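Local coordinates for protein carbon monoxide dehydrogenase (Thermococcus sp. AM4, PDB 6T7J) that probably catalyses, in its nickel-loaded form, the reversible oxidation of carbon monoxide to carbon dioxide, passing the electrons along iron-sulfur clusters, at residues Val572-Gly577 with Gly602-Glu607; Thr357-Thr362 with Pro369-Ile374; Ile5-Pro10 with Leu39-Pro44; Phe242-Pro247 with Ser418-Val423. All coordinates share one frame; numbering follows the deposited sequence.

In the fold
The four contacts are spread widely through the chain. Contacts 2 and 1 each pair the last two strands, within this chain, at the corresponding edge of two separate parallel sheets, both with the 3-2-1-4-5-6 strand order of Rossmann-like domains: 358-361 with 372-373, and 574-576 with 604-606. Their centres lie 38 Å apart, on opposite sides of the chain's centre. Contact 4 joins the loop after helix 212-242 to helix 419-425, bringing together segments 171 residues apart, and its long sequence loop encloses contact 2. Contact 3, first along the chain, ties the N-terminal segment to helix 35-42, about 13 Å from contact 1 at nearest atoms, beside the second subunit. Sheet edges and distant parts of the chain are thus secured separately.

Contact 1. Residues Val572-Gly577 with Gly602-Glu607; sequences VFTHLG and GKFYVE
Phe573 and Tyr605 meet on one side of two parallel strands, 574-576 and 604-606, where packing is tight. CZ of Phe573 lies 3.4 Å from CB of Tyr605; the ring planes are 21° apart but slid past each other, so they hardly overlap. Phe573 reaches there because its CG stands anti to the backbone N (chi1 179°), and CE of Lys603 meets the edge of the same ring. His575 completes this aromatic cluster. Its NE2 donates to Glu607 O at 2.8 Å, with the acceptor in the imidazole plane, while ND1 bonds Ser551, so both ring nitrogens are engaged and the ring's rotation is fixed. On the other face, CG of Leu576 packs 3.8 Å from CD1 of Phe604, and the Thr574 methyl lies beside the same ring: branched and aromatic groups suit this buried layer. Backbone bonds run in parallel register, from Thr574 N to Lys603 O (3.0 Å) through Leu576 N to Tyr605 O and Glu607 N to Leu576 O; the bond from Tyr605 N to Thr574 O is weak. The looser margin is at Lys603 and Glu607, both partly exposed: Lys603 extends to a salt bridge with Glu597, and Glu607 turns its carboxylate toward Asp609 N. Helix 610-627 covers the cluster and helix 558-569 the Thr574-Phe604 face, making this the edge of a Rossmann-like alpha/beta/alpha sandwich.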
loop_
_atom_site.group_PDB
_atom_site.type_symbol
_atom_site.label_atom_id
_atom_site.label_comp_id
_atom_site.label_asym_id
_atom_site.label_seq_id
_atom_site.Cartn_x
_atom_site.Cartn_y
_atom_site.Cartn_z
ATOM N N VAL A 572 12.180 -20.462 9.298
ATOM C CA VAL A 572 12.311 -20.554 10.748
ATOM C C VAL A 572 10.928 -20.568 11.381
ATOM O O VAL A 572 10.060 -19.756 11.033
ATOM C CB VAL A 572 13.177 -19.416 11.323
ATOM C CG1 VAL A 572 12.780 -18.086 10.768
ATOM C CG2 VAL A 572 13.072 -19.378 12.831
ATOM N N PHE A 573 10.719 -21.521 12.287
ATOM C CA PHE A 573 9.552 -21.542 13.158
ATOM C C PHE A 573 9.482 -20.244 13.955
ATOM O O PHE A 573 10.415 -19.909 14.691
ATOM C CB PHE A 573 9.659 -22.758 14.080
ATOM C CG PHE A 573 8.535 -22.898 15.062
ATOM C CD1 PHE A 573 7.313 -23.417 14.671
ATOM C CD2 PHE A 573 8.718 -22.549 16.391
ATOM C CE1 PHE A 573 6.284 -23.561 15.582
ATOM C CE2 PHE A 573 7.693 -22.689 17.305
ATOM C CZ PHE A 573 6.478 -23.199 16.901
ATOM N N THR A 574 8.381 -19.509 13.806
ATOM C CA THR A 574 8.278 -18.140 14.301
ATOM C C THR A 574 7.088 -18.013 15.244
ATOM O O THR A 574 5.939 -18.200 14.829
ATOM C CB THR A 574 8.146 -17.154 13.137
ATOM O OG1 THR A 574 9.314 -17.236 12.308
ATOM C CG2 THR A 574 7.993 -15.726 13.649
ATOM N N HIS A 575 7.368 -17.672 16.499
ATOM C CA HIS A 575 6.348 -17.523 17.528
ATOM C C HIS A 575 5.886 -16.074 17.623
ATOM O O HIS A 575 6.685 -15.141 17.493
ATOM C CB HIS A 575 6.884 -17.978 18.886
ATOM C CG HIS A 575 6.247 -17.284 20.051
ATOM N ND1 HIS A 575 6.882 -16.294 20.769
ATOM C CD2 HIS A 575 5.028 -17.437 20.621
ATOM C CE1 HIS A 575 6.084 -15.870 21.733
ATOM N NE2 HIS A 575 4.951 -16.545 21.663
ATOM N N LEU A 576 4.587 -15.897 17.853
ATOM C CA LEU A 576 3.991 -14.591 18.092
ATOM C C LEU A 576 3.411 -14.565 19.498
ATOM O O LEU A 576 2.683 -15.483 19.891
ATOM C CB LEU A 576 2.897 -14.283 17.067
ATOM C CG LEU A 576 3.262 -14.412 15.589
ATOM C CD1 LEU A 576 2.109 -13.931 14.726
ATOM C CD2 LEU A 576 4.533 -13.636 15.278
ATOM N N GLY A 577 3.731 -13.517 20.250
ATOM C CA GLY A 577 3.215 -13.371 21.596
ATOM C C GLY A 577 1.996 -12.476 21.654
ATOM O O GLY A 577 1.354 -12.348 22.700
ATOM N N GLY A 602 8.809 -23.152 7.155
ATOM C CA GLY A 602 8.554 -22.547 8.447
ATOM C C GLY A 602 7.063 -22.350 8.647
ATOM O O GLY A 602 6.255 -22.682 7.780
ATOM N N LYS A 603 6.717 -21.796 9.807
ATOM C CA LYS A 603 5.311 -21.567 10.122
ATOM C C LYS A 603 5.202 -20.645 11.328
ATOM O O LYS A 603 6.169 -20.421 12.061
ATOM C CB LYS A 603 4.568 -22.883 10.382
ATOM C CG LYS A 603 4.999 -23.628 11.636
ATOM C CD LYS A 603 4.265 -24.955 11.739
ATOM C CE LYS A 603 4.782 -25.803 12.885
ATOM N NZ LYS A 603 4.185 -27.172 12.860
ATOM N N PHE A 604 3.998 -20.118 11.522
ATOM C CA PHE A 604 3.675 -19.285 12.668
ATOM C C PHE A 604 3.132 -20.132 13.817
ATOM O O PHE A 604 2.614 -21.235 13.624
ATOM C CB PHE A 604 2.652 -18.215 12.284
ATOM C CG PHE A 604 3.249 -17.028 11.587
ATOM C CD1 PHE A 604 4.068 -16.146 12.268
ATOM C CD2 PHE A 604 2.987 -16.793 10.246
ATOM C CE1 PHE A 604 4.618 -15.053 11.626
ATOM C CE2 PHE A 604 3.533 -15.701 9.599
ATOM C CZ PHE A 604 4.350 -14.830 10.290
ATOM N N TYR A 605 3.255 -19.591 15.025
ATOM C CA TYR A 605 2.727 -20.243 16.219
ATOM C C TYR A 605 2.370 -19.162 17.226
ATOM O O TYR A 605 3.253 -18.442 17.702
ATOM C CB TYR A 605 3.742 -21.223 16.805
ATOM C CG TYR A 605 3.552 -21.515 18.276
ATOM C CD1 TYR A 605 2.437 -22.211 18.729
ATOM C CD2 TYR A 605 4.490 -21.097 19.212
ATOM C CE1 TYR A 605 2.262 -22.478 20.072
ATOM C CE2 TYR A 605 4.322 -21.361 20.555
ATOM C CZ TYR A 605 3.209 -22.054 20.981
ATOM O OH TYR A 605 3.041 -22.319 22.321
ATOM N N VAL A 606 1.084 -19.048 17.543
ATOM C CA VAL A 606 0.574 -17.991 18.407
ATOM C C VAL A 606 0.486 -18.514 19.834
ATOM O O VAL A 606 -0.144 -19.548 20.088
ATOM C CB VAL A 606 -0.797 -17.491 17.921
ATOM C CG1 VAL A 606 -1.218 -16.256 18.704
ATOM C CG2 VAL A 606 -0.755 -17.198 16.427
ATOM N N GLU A 607 1.116 -17.796 20.766
ATOM C CA GLU A 607 1.043 -18.121 22.186
ATOM C C GLU A 607 1.394 -16.901 23.028
ATOM O O GLU A 607 2.577 -16.559 23.167
ATOM C CB GLU A 607 1.975 -19.280 22.534
ATOM C CG GLU A 607 1.901 -19.690 23.994
ATOM C CD GLU A 607 0.476 -19.715 24.513
ATOM O OE1 GLU A 607 -0.281 -20.634 24.131
ATOM O OE2 GLU A 607 0.109 -18.815 25.298
#

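Contact 2. Residues Thr357-Thr362 with Pro369-Ile374; sequences TKVITT and PGAVHI
Strands 358-361 and 372-373 run parallel, with Ile360 opposite Val372 and Thr361 opposite His373, held by Val372 N to Val359 O (3.0 Å), Ile374 N to Thr361 O (2.8 Å) and a weak bond from Thr361 N to Val372 O. On one face Ile360 CG1 presses against Val372 CG2 at 3.5 Å, and Ile360 CG2 reaches CD1 of Ile374, so beta-branched residues both suit the extended backbone and fill the gap between strands. On the other face Thr361 OG1 and His373 ND1 share a 2.8 Å hydrogen bond at the imidazole edge. The hydroxyl sits between the backbone N and the carbonyl carbon (chi1 49°), which turns it toward the ring. Ala371 suits its place by being small, since its CB is already 3.2 Å from Val359 O. NE2 of His373 bonds Glu375, so the ring is gripped at both nitrogens; a leucine here would probably leave the Thr361 hydroxyl and the Glu375 carboxylate without this shared partner. Strand 372-373 ends the sheet within this chain. Strand 336-339 flanks 358-361 on its other side, helix 347-352 packs on Val359, and helix 381-395 covers Ile374.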
loop_
_atom_site.group_PDB
_atom_site.type_symbol
_atom_site.label_atom_id
_atom_site.label_comp_id
_atom_site.label_asym_id
_atom_site.label_seq_id
_atom_site.Cartn_x
_atom_site.Cartn_y
_atom_site.Cartn_z
ATOM N N THR A 357 9.801 20.442 27.024
ATOM C CA THR A 357 10.407 19.588 26.010
ATOM C C THR A 357 9.977 19.985 24.605
ATOM O O THR A 357 8.799 20.250 24.348
ATOM C CB THR A 357 10.029 18.128 26.274
ATOM O OG1 THR A 357 10.514 17.735 27.564
ATOM C CG2 THR A 357 10.615 17.214 25.207
ATOM N N LYS A 358 10.945 20.020 23.692
ATOM C CA LYS A 358 10.697 20.308 22.287
ATOM C C LYS A 358 10.770 19.020 21.471
ATOM O O LYS A 358 11.769 18.294 21.525
ATOM C CB LYS A 358 11.701 21.331 21.754
ATOM C CG LYS A 358 11.550 22.714 22.364
ATOM C CD LYS A 358 12.897 23.391 22.540
ATOM C CE LYS A 358 12.733 24.871 22.844
ATOM N NZ LYS A 358 12.103 25.608 21.712
ATOM N N VAL A 359 9.703 18.749 20.723
ATOM C CA VAL A 359 9.640 17.611 19.812
ATOM C C VAL A 359 10.072 18.111 18.433
ATOM O O VAL A 359 9.322 18.815 17.761
ATOM C CB VAL A 359 8.227 17.012 19.765
ATOM C CG1 VAL A 359 8.109 15.986 18.640
ATOM C CG2 VAL A 359 7.864 16.391 21.108
ATOM N N ILE A 360 11.288 17.753 18.021
ATOM C CA ILE A 360 11.842 18.215 16.750
ATOM C C ILE A 360 11.660 17.109 15.720
ATOM O O ILE A 360 12.284 16.046 15.816
ATOM C CB ILE A 360 13.320 18.612 16.883
ATOM C CG1 ILE A 360 13.468 19.918 17.661
ATOM C CG2 ILE A 360 13.954 18.775 15.513
ATOM C CD1 ILE A 360 13.755 19.731 19.127
ATOM N N THR A 361 10.810 17.357 14.726
ATOM C CA THR A 361 10.732 16.507 13.547
ATOM C C THR A 361 11.734 16.996 12.508
ATOM O O THR A 361 11.991 18.197 12.383
ATOM C CB THR A 361 9.318 16.501 12.956
ATOM O OG1 THR A 361 8.842 17.847 12.820
ATOM C CG2 THR A 361 8.365 15.723 13.850
ATOM N N THR A 362 12.314 16.049 11.764
ATOM C CA THR A 362 13.426 16.354 10.871
ATOM C C THR A 362 13.300 15.776 9.468
ATOM O O THR A 362 14.153 16.075 8.627
ATOM C CB THR A 362 14.752 15.850 11.467
ATOM O OG1 THR A 362 14.735 14.418 11.513
ATOM C CG2 THR A 362 14.968 16.397 12.874
ATOM N N PRO A 369 1.672 17.432 13.935
ATOM C CA PRO A 369 1.180 18.784 14.246
ATOM C C PRO A 369 1.514 19.187 15.676
ATOM O O PRO A 369 1.321 18.419 16.621
ATOM C CB PRO A 369 -0.333 18.669 14.025
ATOM C CG PRO A 369 -0.483 17.533 13.059
ATOM C CD PRO A 369 0.602 16.559 13.423
ATOM N N GLY A 370 2.023 20.408 15.826
ATOM C CA GLY A 370 2.473 20.915 17.099
ATOM C C GLY A 370 3.967 20.809 17.323
ATOM O O GLY A 370 4.506 21.530 18.170
ATOM N N ALA A 371 4.645 19.931 16.592
ATOM C CA ALA A 371 6.087 19.802 16.705
ATOM C C ALA A 371 6.779 20.960 15.990
ATOM O O ALA A 371 6.156 21.749 15.275
ATOM C CB ALA A 371 6.553 18.465 16.132
ATOM N N VAL A 372 8.090 21.060 16.194
ATOM C CA VAL A 372 8.928 22.028 15.496
ATOM C C VAL A 372 9.741 21.267 14.456
ATOM O O VAL A 372 10.520 20.368 14.797
ATOM C CB VAL A 372 9.830 22.814 16.463
ATOM C CG1 VAL A 372 9.008 23.833 17.237
ATOM C CG2 VAL A 372 10.537 21.886 17.429
ATOM N N HIS A 373 9.544 21.608 13.186
ATOM C CA HIS A 373 10.160 20.885 12.078
ATOM C C HIS A 373 11.441 21.597 11.658
ATOM O O HIS A 373 11.399 22.725 11.154
ATOM C CB HIS A 373 9.196 20.760 10.903
ATOM C CG HIS A 373 9.611 19.738 9.892
ATOM N ND1 HIS A 373 9.750 18.401 10.198
ATOM C CD2 HIS A 373 9.921 19.856 8.578
ATOM C CE1 HIS A 373 10.126 17.740 9.118
ATOM N NE2 HIS A 373 10.237 18.601 8.122
ATOM N N ILE A 374 12.571 20.938 11.868
ATOM C CA ILE A 374 13.864 21.390 11.362
ATOM C C ILE A 374 14.339 20.297 10.410
ATOM O O ILE A 374 14.938 19.299 10.822
ATOM C CB ILE A 374 14.873 21.656 12.481
ATOM C CG1 ILE A 374 14.385 22.812 13.355
ATOM C CG2 ILE A 374 16.243 21.987 11.908
ATOM C CD1 ILE A 374 14.778 22.689 14.796
#

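Contact 3. Residues Ile5-Pro10 with Leu39-Pro44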
loop_
_atom_site.group_PDB
_atom_site.type_symbol
_atom_site.label_atom_id
_atom_site.label_comp_id
_atom_site.label_asym_id
_atom_site.label_seq_id
_atom_site.Cartn_x
_atom_site.Cartn_y
_atom_site.Cartn_z
ATOM N N ILE A 5 -8.144 12.049 33.755
ATOM C CA ILE A 5 -7.889 10.648 33.441
ATOM C C ILE A 5 -9.099 9.826 33.867
ATOM O O ILE A 5 -9.448 9.779 35.050
ATOM C CB ILE A 5 -6.609 10.154 34.128
ATOM C CG1 ILE A 5 -5.389 10.859 33.528
ATOM C CG2 ILE A 5 -6.487 8.641 34.010
ATOM C CD1 ILE A 5 -4.072 10.189 33.839
ATOM N N LYS A 6 -9.741 9.169 32.898
ATOM C CA LYS A 6 -10.983 8.458 33.185
ATOM C C LYS A 6 -10.730 7.128 33.889
ATOM O O LYS A 6 -11.463 6.769 34.817
ATOM C CB LYS A 6 -11.771 8.245 31.891
ATOM C CG LYS A 6 -13.196 7.746 32.090
ATOM C CD LYS A 6 -13.895 8.418 33.255
ATOM C CE LYS A 6 -14.893 7.475 33.909
ATOM N NZ LYS A 6 -15.129 7.842 35.332
ATOM N N TYR A 7 -9.707 6.385 33.470
ATOM C CA TYR A 7 -9.368 5.107 34.087
ATOM C C TYR A 7 -7.890 5.099 34.437
ATOM O O TYR A 7 -7.044 5.395 33.586
ATOM C CB TYR A 7 -9.695 3.923 33.164
ATOM C CG TYR A 7 -11.062 3.995 32.524
ATOM C CD1 TYR A 7 -12.133 3.277 33.040
ATOM C CD2 TYR A 7 -11.280 4.776 31.400
ATOM C CE1 TYR A 7 -13.384 3.344 32.454
ATOM C CE2 TYR A 7 -12.521 4.843 30.806
ATOM C CZ TYR A 7 -13.571 4.134 31.339
ATOM O OH TYR A 7 -14.808 4.212 30.744
ATOM N N ARG A 8 -7.582 4.757 35.682
ATOM C CA ARG A 8 -6.207 4.709 36.148
ATOM C C ARG A 8 -5.597 3.342 35.864
ATOM O O ARG A 8 -6.288 2.320 35.846
ATOM C CB ARG A 8 -6.133 5.026 37.641
ATOM C CG ARG A 8 -6.694 6.396 37.981
ATOM C CD ARG A 8 -6.313 6.849 39.381
ATOM N NE ARG A 8 -6.238 8.305 39.463
ATOM C CZ ARG A 8 -5.535 8.967 40.374
ATOM N NH1 ARG A 8 -5.521 10.294 40.368
ATOM N NH2 ARG A 8 -4.848 8.302 41.293
ATOM N N VAL A 9 -4.291 3.340 35.635
ATOM C CA VAL A 9 -3.557 2.146 35.224
ATOM C C VAL A 9 -2.940 1.516 36.468
ATOM O O VAL A 9 -2.105 2.158 37.122
ATOM C CB VAL A 9 -2.475 2.486 34.188
ATOM C CG1 VAL A 9 -1.607 1.270 33.900
ATOM C CG2 VAL A 9 -3.118 3.012 32.914
ATOM N N PRO A 10 -3.316 0.285 36.832
ATOM C CA PRO A 10 -2.634 -0.396 37.943
ATOM C C PRO A 10 -1.146 -0.534 37.665
ATOM O O PRO A 10 -0.721 -1.422 36.919
ATOM C CB PRO A 10 -3.334 -1.760 38.010
ATOM C CG PRO A 10 -3.975 -1.932 36.667
ATOM C CD PRO A 10 -4.357 -0.557 36.221
ATOM N N LEU A 39 -5.376 3.073 25.827
ATOM C CA LEU A 39 -5.797 1.692 25.614
ATOM C C LEU A 39 -7.005 1.352 26.476
ATOM O O LEU A 39 -7.963 0.732 26.000
ATOM C CB LEU A 39 -4.648 0.731 25.913
ATOM C CG LEU A 39 -5.056 -0.744 25.970
ATOM C CD1 LEU A 39 -5.477 -1.232 24.589
ATOM C CD2 LEU A 39 -3.933 -1.608 26.532
ATOM N N LEU A 40 -6.973 1.749 27.753
ATOM C CA LEU A 40 -8.128 1.535 28.621
ATOM C C LEU A 40 -9.355 2.271 28.095
ATOM O O LEU A 40 -10.478 1.760 28.173
ATOM C CB LEU A 40 -7.805 1.985 30.048
ATOM C CG LEU A 40 -6.819 1.119 30.835
ATOM C CD1 LEU A 40 -6.621 1.672 32.240
ATOM C CD2 LEU A 40 -7.293 -0.323 30.881
ATOM N N GLU A 41 -9.157 3.476 27.559
ATOM C CA GLU A 41 -10.275 4.227 26.994
ATOM C C GLU A 41 -10.848 3.545 25.755
ATOM O O GLU A 41 -12.026 3.738 25.434
ATOM C CB GLU A 41 -9.837 5.652 26.655
ATOM C CG GLU A 41 -9.549 6.520 27.866
ATOM C CD GLU A 41 -9.687 7.998 27.567
ATOM O OE1 GLU A 41 -10.345 8.342 26.564
ATOM O OE2 GLU A 41 -9.138 8.816 28.333
ATOM N N GLN A 42 -10.037 2.759 25.046
ATOM C CA GLN A 42 -10.517 2.079 23.848
ATOM C C GLN A 42 -11.332 0.829 24.156
ATOM O O GLN A 42 -12.040 0.338 23.271
ATOM C CB GLN A 42 -9.340 1.699 22.944
ATOM C CG GLN A 42 -8.692 2.876 22.234
ATOM C CD GLN A 42 -9.633 3.566 21.264
ATOM O OE1 GLN A 42 -10.523 2.938 20.689
ATOM N NE2 GLN A 42 -9.438 4.867 21.077
ATOM N N GLN A 43 -11.259 0.311 25.381
ATOM C CA GLN A 43 -11.860 -0.998 25.614
ATOM C C GLN A 43 -13.325 -0.861 26.026
ATOM O O GLN A 43 -13.682 0.067 26.758
ATOM C CB GLN A 43 -11.092 -1.756 26.691
ATOM C CG GLN A 43 -9.845 -2.448 26.170
ATOM C CD GLN A 43 -8.758 -2.555 27.217
ATOM O OE1 GLN A 43 -8.805 -1.880 28.246
ATOM N NE2 GLN A 43 -7.770 -3.407 26.961
ATOM N N PRO A 44 -14.199 -1.782 25.581
ATOM C CA PRO A 44 -13.851 -2.944 24.754
ATOM C C PRO A 44 -13.582 -2.601 23.289
ATOM O O PRO A 44 -14.366 -1.889 22.659
ATOM C CB PRO A 44 -15.085 -3.839 24.879
ATOM C CG PRO A 44 -16.203 -2.890 25.103
ATOM C CD PRO A 44 -15.633 -1.760 25.920
#
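Leu40 points from helix 35-42 toward the N-terminal segment, and its CD1 methyl does most of the touching. That one carbon lies 3.9 Å from CB of Tyr7, 3.8 Å from CG2 of Val9 and 3.7 Å from Arg8 O, so the branch nestles against the extended backbone between two side chains. The Leu40 and Val9 side chains meet at a slant, methyl against methyl. Tyr7 also points at the helix, but with its CG beside the backbone N (chi1 -46°) its ring is carried past Leu40 toward Glu41. There CG of Glu41 approaches the ring edge, 4.3 Å from Tyr7 CD2, a loose touch by the aliphatic part of an acidic side chain whose OE2 forms a salt bridge with Lys33. Val9 also packs on Trp36 and Ile24, while its backbone N bonds Glu28. The next residue along from Glu41, Gln42, accepts through OE1 from the backbone N of Arg64 of the second subunit, a residue lining the Fe2S2 cluster pocket. Between 5-10 and 39-44 the chemistry is apolar: a leucine methyl set against Tyr7, Val9 and a backbone oxygen makes a modest surface contact of shape, without directional bonds between the two segments.

Contact 4. Residues Phe242-Pro247 with Ser418-Val423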
loop_
_atom_site.group_PDB
_atom_site.type_symbol
_atom_site.label_atom_id
_atom_site.label_comp_id
_atom_site.label_asym_id
_atom_site.label_seq_id
_atom_site.Cartn_x
_atom_site.Cartn_y
_atom_site.Cartn_z
ATOM N N PHE A 242 28.802 3.857 8.467
ATOM C CA PHE A 242 29.085 4.220 9.852
ATOM C C PHE A 242 29.866 3.156 10.613
ATOM O O PHE A 242 30.080 3.310 11.821
ATOM C CB PHE A 242 27.783 4.527 10.598
ATOM C CG PHE A 242 26.903 5.514 9.895
ATOM C CD1 PHE A 242 27.337 6.810 9.669
ATOM C CD2 PHE A 242 25.645 5.146 9.455
ATOM C CE1 PHE A 242 26.530 7.722 9.021
ATOM C CE2 PHE A 242 24.837 6.050 8.806
ATOM C CZ PHE A 242 25.279 7.342 8.587
ATOM N N GLY A 243 30.293 2.084 9.951
ATOM C CA GLY A 243 31.084 1.066 10.615
ATOM C C GLY A 243 30.284 -0.160 11.001
ATOM O O GLY A 243 29.146 -0.049 11.467
ATOM N N THR A 244 30.868 -1.336 10.799
ATOM C CA THR A 244 30.228 -2.572 11.235
ATOM C C THR A 244 30.320 -2.680 12.754
ATOM O O THR A 244 31.414 -2.531 13.315
ATOM C CB THR A 244 30.884 -3.784 10.577
ATOM O OG1 THR A 244 30.790 -3.665 9.152
ATOM C CG2 THR A 244 30.199 -5.068 11.018
ATOM N N PRO A 245 29.210 -2.918 13.451
ATOM C CA PRO A 245 29.254 -2.959 14.917
ATOM C C PRO A 245 30.200 -4.033 15.439
ATOM O O PRO A 245 30.272 -5.144 14.907
ATOM C CB PRO A 245 27.801 -3.253 15.305
ATOM C CG PRO A 245 26.998 -2.725 14.160
ATOM C CD PRO A 245 27.832 -2.983 12.935
ATOM N N LYS A 246 30.934 -3.679 16.483
ATOM C CA LYS A 246 31.821 -4.567 17.213
ATOM C C LYS A 246 31.451 -4.497 18.686
ATOM O O LYS A 246 30.871 -3.502 19.137
ATOM C CB LYS A 246 33.293 -4.178 17.010
ATOM C CG LYS A 246 33.822 -4.476 15.613
ATOM C CD LYS A 246 33.661 -5.948 15.258
ATOM C CE LYS A 246 33.341 -6.135 13.780
ATOM N NZ LYS A 246 34.448 -5.668 12.899
ATOM N N PRO A 247 31.753 -5.542 19.460
ATOM C CA PRO A 247 31.297 -5.579 20.857
ATOM C C PRO A 247 31.780 -4.378 21.658
ATOM O O PRO A 247 32.932 -3.955 21.556
ATOM C CB PRO A 247 31.894 -6.886 21.388
ATOM C CG PRO A 247 32.029 -7.743 20.179
ATOM C CD PRO A 247 32.401 -6.805 19.065
ATOM N N SER A 418 27.273 -7.899 15.706
ATOM C CA SER A 418 26.972 -8.204 14.318
ATOM C C SER A 418 27.504 -9.594 13.968
ATOM O O SER A 418 28.224 -10.226 14.745
ATOM C CB SER A 418 27.574 -7.146 13.394
ATOM O OG SER A 418 28.984 -7.100 13.526
ATOM N N VAL A 419 27.136 -10.074 12.777
ATOM C CA VAL A 419 27.617 -11.380 12.331
ATOM C C VAL A 419 29.138 -11.380 12.237
ATOM O O VAL A 419 29.801 -12.357 12.610
ATOM C CB VAL A 419 26.965 -11.761 10.990
ATOM C CG1 VAL A 419 27.452 -13.127 10.536
ATOM C CG2 VAL A 419 25.449 -11.748 11.116
ATOM N N GLU A 420 29.713 -10.279 11.750
ATOM C CA GLU A 420 31.166 -10.166 11.691
ATOM C C GLU A 420 31.777 -10.218 13.086
ATOM O O GLU A 420 32.779 -10.908 13.307
ATOM C CB GLU A 420 31.560 -8.874 10.976
ATOM C CG GLU A 420 31.296 -8.886 9.478
ATOM C CD GLU A 420 29.877 -8.477 9.131
ATOM O OE1 GLU A 420 29.484 -8.631 7.954
ATOM O OE2 GLU A 420 29.156 -8.000 10.032
ATOM N N ALA A 421 31.180 -9.499 14.041
ATOM C CA ALA A 421 31.692 -9.512 15.407
ATOM C C ALA A 421 31.586 -10.901 16.022
ATOM O O ALA A 421 32.493 -11.342 16.740
ATOM C CB ALA A 421 30.941 -8.491 16.259
ATOM N N ILE A 422 30.490 -11.608 15.747
ATOM C CA ILE A 422 30.318 -12.954 16.284
ATOM C C ILE A 422 31.360 -13.902 15.703
ATOM O O ILE A 422 31.966 -14.698 16.432
ATOM C CB ILE A 422 28.886 -13.454 16.021
ATOM C CG1 ILE A 422 27.879 -12.626 16.821
ATOM C CG2 ILE A 422 28.760 -14.929 16.370
ATOM C CD1 ILE A 422 26.477 -12.671 16.264
ATOM N N VAL A 423 31.592 -13.832 14.390
ATOM C CA VAL A 423 32.593 -14.700 13.771
ATOM C C VAL A 423 33.982 -14.369 14.303
ATOM O O VAL A 423 34.810 -15.263 14.518
ATOM C CB VAL A 423 32.525 -14.592 12.236
ATOM C CG1 VAL A 423 33.703 -15.311 11.595
ATOM C CG2 VAL A 423 31.216 -15.167 11.725
#
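Ser418 is the N-cap of helix 419-425, and with Ala421 and Thr244 it carries most of this join to the loop that follows helix 212-242. Its OG does two jobs. It donates to Pro245 O at 2.7 Å, the donor tilted 16° from the carbonyl plane, and accepts from Ala421 N at 3.3 Å in the capping bond. With OG placed between the backbone N and the carbonyl carbon (chi1 61°), the short side chain can serve both, which is why serine fits. A valine in its place would probably leave Ala421 N without its cap and Pro245 O without its donor, weakening the tie between helix start and loop. Ala421 is buried, and its small CB meets Pro247 CD at 3.6 Å and CD of Lys246 at 3.9 Å, which suits the close approach of the loop. The lysine bends three times so that its aliphatic part lies along the first turn, its amine making a long, weak ion pair with Glu424. Thr244 uses its two branches differently, OG1 bonding Asp126 while the methyl faces the helix. Glu420 crosses that threonine at about a right angle, with OE1 in a salt bridge to Lys129, while Arg527 packs on Pro245 and Ser418. The Thr244 methyl, CG2, sits 3.4 Å from Ser418 OG and 3.3 Å from Glu420 OE2.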